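Local atomic coordinates of L-asparagine oxygenase (Streptomyces coelicolor, PDB entry 2OG5), a protein that catalyses the iron(II)- and 2-oxoglutarate-dependent 3-hydroxylation of L-asparagine to (2S,3S)-3-hydroxyasparagine, a building block of the calcium-dependent lipopeptide antibiotic CDA. Residues L154-E165 / Y320-F331. Numbering follows the deposited sequence.
Sequences LVQDVVPVPGME and YDGTDRWLQRTF
D157 OD1 accepts two hydrogen bonds from the facing strand, from Q328 NE2 at 2.8 Å and W326 NE1 at 2.9 Å. This contact is an antiparallel pairing of strand 156-158 with strand 326-331 in the main sheet of the jelly-roll fold of this iron(II)/2-oxoglutarate-dependent oxygenase. The two donors arrive differently: the Q328 amide is nearly coplanar with the carboxylate and meets OD1 nearly end-on to its C-O bond, whereas the indole N-H comes from above that plane. With OD2 bonded to S121, both carboxylate oxygens are engaged, which holds the group against rotation. Q156 with R329 and V158 with L327 form the hydrogen-bonded pairs, each with reciprocal N-H to O bonds, and D157 with Q328 the non-hydrogen-bonded pair between them.

R329, on the face shared with Q156, V158 and L327, binds L-asparagine; its side chain lies about 3 Å from that of N170, another asparagine-binding residue, and about 4 Å from the bound sodium ion. Q156 OE1 receives R329 NH2 at 2.7 Å with a nearly straight 169° N-H...O angle. The acceptor lies in the guanidinium plane, although the amide is turned 70° from it; the R329 chain bends at chi3 (66°), and F331 CZ lies above one guanidinium face, displaced toward its rim. This is consistent with Q156 being a second-shell residue that positions the substrate-binding arginine. R325, which binds 2-oxoglutarate, immediately precedes the strand.

Farther along, P162 CG rests over the centre of the Y320 ring in a CH-pi contact, 3.7 Å from the centroid, while Y320 OH donates to E165 OE2 at 2.7 Å from above the carboxylate plane.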
loop_
_atom_site.group_PDB
_atom_site.type_symbol
_atom_site.label_atom_id
_atom_site.label_comp_id
_atom_site.label_asym_id
_atom_site.label_seq_id
_atom_site.Cartn_x
_atom_site.Cartn_y
_atom_site.Cartn_z
ATOM N N LEU A 154 -3.943 -7.390 9.590
ATOM C CA LEU A 154 -3.524 -7.607 8.204
ATOM C C LEU A 154 -4.337 -6.829 7.191
ATOM O O LEU A 154 -3.832 -6.530 6.110
ATOM C CB LEU A 154 -3.575 -9.088 7.835
ATOM C CG LEU A 154 -2.674 -9.985 8.682
ATOM C CD1 LEU A 154 -2.716 -11.413 8.148
ATOM C CD2 LEU A 154 -1.245 -9.470 8.737
ATOM N N VAL A 155 -5.585 -6.507 7.528
ATOM C CA VAL A 155 -6.475 -5.777 6.632
ATOM C C VAL A 155 -6.960 -4.522 7.358
ATOM O O VAL A 155 -7.707 -4.616 8.346
ATOM C CB VAL A 155 -7.652 -6.655 6.166
ATOM C CG1 VAL A 155 -8.569 -5.862 5.252
ATOM C CG2 VAL A 155 -7.141 -7.940 5.470
ATOM N N GLN A 156 -6.557 -3.356 6.856
ATOM C CA GLN A 156 -6.735 -2.087 7.571
ATOM C C GLN A 156 -7.618 -1.146 6.767
ATOM O O GLN A 156 -7.499 -1.060 5.544
ATOM C CB GLN A 156 -5.365 -1.436 7.820
ATOM C CG GLN A 156 -4.380 -2.397 8.497
ATOM C CD GLN A 156 -2.982 -1.847 8.704
ATOM O OE1 GLN A 156 -2.691 -0.683 8.409
ATOM N NE2 GLN A 156 -2.094 -2.707 9.198
ATOM N N ASP A 157 -8.491 -0.422 7.456
ATOM C CA ASP A 157 -9.399 0.497 6.787
ATOM C C ASP A 157 -8.742 1.840 6.541
ATOM O O ASP A 157 -7.992 2.358 7.388
ATOM C CB ASP A 157 -10.671 0.714 7.614
ATOM C CG ASP A 157 -11.532 -0.528 7.704
ATOM O OD1 ASP A 157 -11.696 -1.223 6.690
ATOM O OD2 ASP A 157 -12.082 -0.807 8.793
ATOM N N VAL A 158 -9.011 2.398 5.364
ATOM C CA VAL A 158 -8.615 3.766 5.045
ATOM C C VAL A 158 -9.917 4.561 4.907
ATOM O O VAL A 158 -10.619 4.453 3.890
ATOM C CB VAL A 158 -7.768 3.813 3.773
ATOM C CG1 VAL A 158 -7.278 5.233 3.502
ATOM C CG2 VAL A 158 -6.575 2.850 3.890
ATOM N N VAL A 159 -10.264 5.314 5.959
ATOM C CA VAL A 159 -11.543 6.023 6.072
ATOM C C VAL A 159 -11.327 7.319 6.837
ATOM O O VAL A 159 -10.521 7.356 7.769
ATOM C CB VAL A 159 -12.616 5.173 6.800
ATOM C CG1 VAL A 159 -12.943 3.915 6.002
ATOM C CG2 VAL A 159 -12.159 4.792 8.215
ATOM N N PRO A 160 -12.028 8.392 6.446
ATOM C CA PRO A 160 -11.818 9.658 7.149
ATOM C C PRO A 160 -12.501 9.689 8.509
ATOM O O PRO A 160 -13.629 9.228 8.633
ATOM C CB PRO A 160 -12.452 10.678 6.202
ATOM C CG PRO A 160 -13.541 9.917 5.514
ATOM C CD PRO A 160 -13.004 8.520 5.344
ATOM N N VAL A 161 -11.825 10.258 9.510
ATOM C CA VAL A 161 -12.335 10.305 10.878
ATOM C C VAL A 161 -12.458 11.757 11.347
ATOM O O VAL A 161 -11.494 12.519 11.219
ATOM C CB VAL A 161 -11.382 9.568 11.827
ATOM C CG1 VAL A 161 -11.884 9.627 13.258
ATOM C CG2 VAL A 161 -11.203 8.107 11.384
ATOM N N PRO A 162 -13.632 12.144 11.888
ATOM C CA PRO A 162 -13.790 13.506 12.406
ATOM C C PRO A 162 -12.717 13.888 13.414
ATOM O O PRO A 162 -12.427 13.125 14.331
ATOM C CB PRO A 162 -15.170 13.474 13.065
ATOM C CG PRO A 162 -15.899 12.413 12.346
ATOM C CD PRO A 162 -14.879 11.374 12.017
ATOM N N GLY A 163 -12.128 15.063 13.227
ATOM C CA GLY A 163 -11.069 15.551 14.104
ATOM C C GLY A 163 -9.667 15.172 13.674
ATOM O O GLY A 163 -8.689 15.722 14.189
ATOM N N MET A 164 -9.555 14.237 12.730
ATOM C CA MET A 164 -8.256 13.764 12.253
ATOM C C MET A 164 -7.911 14.314 10.874
ATOM O O MET A 164 -6.996 13.816 10.224
ATOM C CB MET A 164 -8.252 12.233 12.190
ATOM C CG MET A 164 -8.589 11.547 13.499
ATOM S SD MET A 164 -7.385 11.895 14.788
ATOM C CE MET A 164 -5.921 11.139 14.101
ATOM N N GLU A 165 -8.625 15.350 10.444
ATOM C CA GLU A 165 -8.469 15.893 9.091
ATOM C C GLU A 165 -7.018 16.202 8.715
ATOM O O GLU A 165 -6.609 15.936 7.587
ATOM C CB GLU A 165 -9.320 17.161 8.911
ATOM C CG GLU A 165 -10.823 16.914 8.826
ATOM C CD GLU A 165 -11.496 16.694 10.176
ATOM O OE1 GLU A 165 -10.848 16.922 11.217
ATOM O OE2 GLU A 165 -12.682 16.295 10.184
ATOM N N TYR A 320 -18.967 12.606 6.382
ATOM C CA TYR A 320 -19.212 11.965 7.684
ATOM C C TYR A 320 -20.682 11.561 7.871
ATOM O O TYR A 320 -21.273 11.767 8.937
ATOM C CB TYR A 320 -18.718 12.848 8.843
ATOM C CG TYR A 320 -17.231 13.164 8.812
ATOM C CD1 TYR A 320 -16.277 12.151 8.675
ATOM C CD2 TYR A 320 -16.776 14.472 8.939
ATOM C CE1 TYR A 320 -14.924 12.440 8.664
ATOM C CE2 TYR A 320 -15.419 14.769 8.937
ATOM C CZ TYR A 320 -14.494 13.745 8.797
ATOM O OH TYR A 320 -13.154 14.050 8.788
ATOM N N ASP A 321 -21.265 10.982 6.826
ATOM C CA ASP A 321 -22.648 10.516 6.845
ATOM C C ASP A 321 -22.758 9.030 6.481
ATOM O O ASP A 321 -23.850 8.540 6.188
ATOM C CB ASP A 321 -23.496 11.355 5.891
ATOM C CG ASP A 321 -23.081 11.204 4.434
ATOM O OD1 ASP A 321 -22.070 10.512 4.159
ATOM O OD2 ASP A 321 -23.775 11.775 3.571
ATOM N N GLY A 322 -21.616 8.340 6.459
ATOM C CA GLY A 322 -21.561 6.909 6.152
ATOM C C GLY A 322 -21.340 6.592 4.681
ATOM O O GLY A 322 -21.303 5.421 4.308
ATOM N N THR A 323 -21.194 7.626 3.848
ATOM C CA THR A 323 -21.067 7.446 2.394
ATOM C C THR A 323 -19.658 7.765 1.873
ATOM O O THR A 323 -19.409 7.711 0.675
ATOM C CB THR A 323 -22.105 8.298 1.609
ATOM O OG1 THR A 323 -21.783 9.690 1.693
ATOM C CG2 THR A 323 -23.533 8.072 2.153
ATOM N N ASP A 324 -18.741 8.100 2.771
ATOM C CA ASP A 324 -17.387 8.483 2.373
ATOM C C ASP A 324 -16.530 7.345 1.819
ATOM O O ASP A 324 -16.841 6.164 1.973
ATOM C CB ASP A 324 -16.637 9.130 3.548
ATOM C CG ASP A 324 -17.149 10.520 3.879
ATOM O OD1 ASP A 324 -17.101 11.399 2.985
ATOM O OD2 ASP A 324 -17.552 10.735 5.036
ATOM N N ARG A 325 -15.453 7.771 1.157
ATOM C CA ARG A 325 -14.374 6.920 0.653
ATOM C C ARG A 325 -14.003 5.823 1.644
ATOM O O ARG A 325 -13.769 6.113 2.805
ATOM C CB ARG A 325 -13.157 7.825 0.417
ATOM C CG ARG A 325 -11.959 7.215 -0.290
ATOM C CD ARG A 325 -10.893 8.307 -0.466
ATOM N NE ARG A 325 -9.772 7.957 -1.342
ATOM C CZ ARG A 325 -8.565 7.581 -0.929
ATOM N NH1 ARG A 325 -8.286 7.445 0.364
ATOM N NH2 ARG A 325 -7.629 7.318 -1.817
ATOM N N TRP A 326 -13.910 4.584 1.170
ATOM C CA TRP A 326 -13.541 3.443 2.011
ATOM C C TRP A 326 -12.623 2.537 1.202
ATOM O O TRP A 326 -13.076 1.907 0.235
ATOM C CB TRP A 326 -14.788 2.663 2.438
ATOM C CG TRP A 326 -14.568 1.583 3.468
ATOM C CD1 TRP A 326 -13.372 1.167 4.006
ATOM C CD2 TRP A 326 -15.576 0.755 4.064
ATOM N NE1 TRP A 326 -13.586 0.162 4.903
ATOM C CE2 TRP A 326 -14.924 -0.118 4.959
ATOM C CE3 TRP A 326 -16.970 0.680 3.945
ATOM C CZ2 TRP A 326 -15.611 -1.053 5.725
ATOM C CZ3 TRP A 326 -17.656 -0.265 4.712
ATOM C CH2 TRP A 326 -16.969 -1.116 5.586
ATOM N N LEU A 327 -11.344 2.492 1.571
ATOM C CA LEU A 327 -10.418 1.492 1.028
ATOM C C LEU A 327 -10.048 0.533 2.138
ATOM O O LEU A 327 -10.112 0.879 3.314
ATOM C CB LEU A 327 -9.124 2.111 0.488
ATOM C CG LEU A 327 -9.195 3.415 -0.279
ATOM C CD1 LEU A 327 -7.800 3.890 -0.694
ATOM C CD2 LEU A 327 -10.108 3.306 -1.500
ATOM N N GLN A 328 -9.651 -0.677 1.759
ATOM C CA GLN A 328 -8.959 -1.571 2.683
ATOM C C GLN A 328 -7.551 -1.838 2.154
ATOM O O GLN A 328 -7.329 -1.935 0.944
ATOM C CB GLN A 328 -9.758 -2.846 2.928
ATOM C CG GLN A 328 -10.995 -2.530 3.765
ATOM C CD GLN A 328 -11.812 -3.727 4.180
ATOM O OE1 GLN A 328 -11.960 -4.703 3.430
ATOM N NE2 GLN A 328 -12.390 -3.644 5.377
ATOM N N ARG A 329 -6.605 -1.902 3.086
ATOM C CA ARG A 329 -5.200 -1.940 2.772
ATOM C C ARG A 329 -4.538 -3.163 3.386
ATOM O O ARG A 329 -4.755 -3.490 4.551
ATOM C CB ARG A 329 -4.520 -0.684 3.315
ATOM C CG ARG A 329 -3.052 -0.583 2.932
ATOM C CD ARG A 329 -2.445 0.665 3.470
ATOM N NE ARG A 329 -2.403 0.642 4.922
ATOM C CZ ARG A 329 -2.088 1.685 5.678
ATOM N NH1 ARG A 329 -1.798 2.851 5.130
ATOM N NH2 ARG A 329 -2.094 1.557 6.998
ATOM N N THR A 330 -3.691 -3.813 2.589
ATOM C CA THR A 330 -2.829 -4.884 3.061
ATOM C C THR A 330 -1.423 -4.703 2.506
ATOM O O THR A 330 -1.244 -4.360 1.337
ATOM C CB THR A 330 -3.374 -6.247 2.645
ATOM O OG1 THR A 330 -4.602 -6.450 3.334
ATOM C CG2 THR A 330 -2.414 -7.377 2.980
ATOM N N PHE A 331 -0.442 -4.903 3.384
ATOM C CA PHE A 331 0.975 -4.881 3.027
ATOM C C PHE A 331 1.456 -6.260 2.616
ATOM O O PHE A 331 1.028 -7.276 3.183
ATOM C CB PHE A 331 1.815 -4.426 4.211
ATOM C CG PHE A 331 1.440 -3.073 4.764
ATOM C CD1 PHE A 331 1.143 -2.014 3.929
ATOM C CD2 PHE A 331 1.403 -2.863 6.138
ATOM C CE1 PHE A 331 0.822 -0.773 4.439
ATOM C CE2 PHE A 331 1.074 -1.621 6.660
ATOM C CZ PHE A 331 0.798 -0.573 5.807
HETATM O O HOH W 1 -1.288 -5.325 6.127
#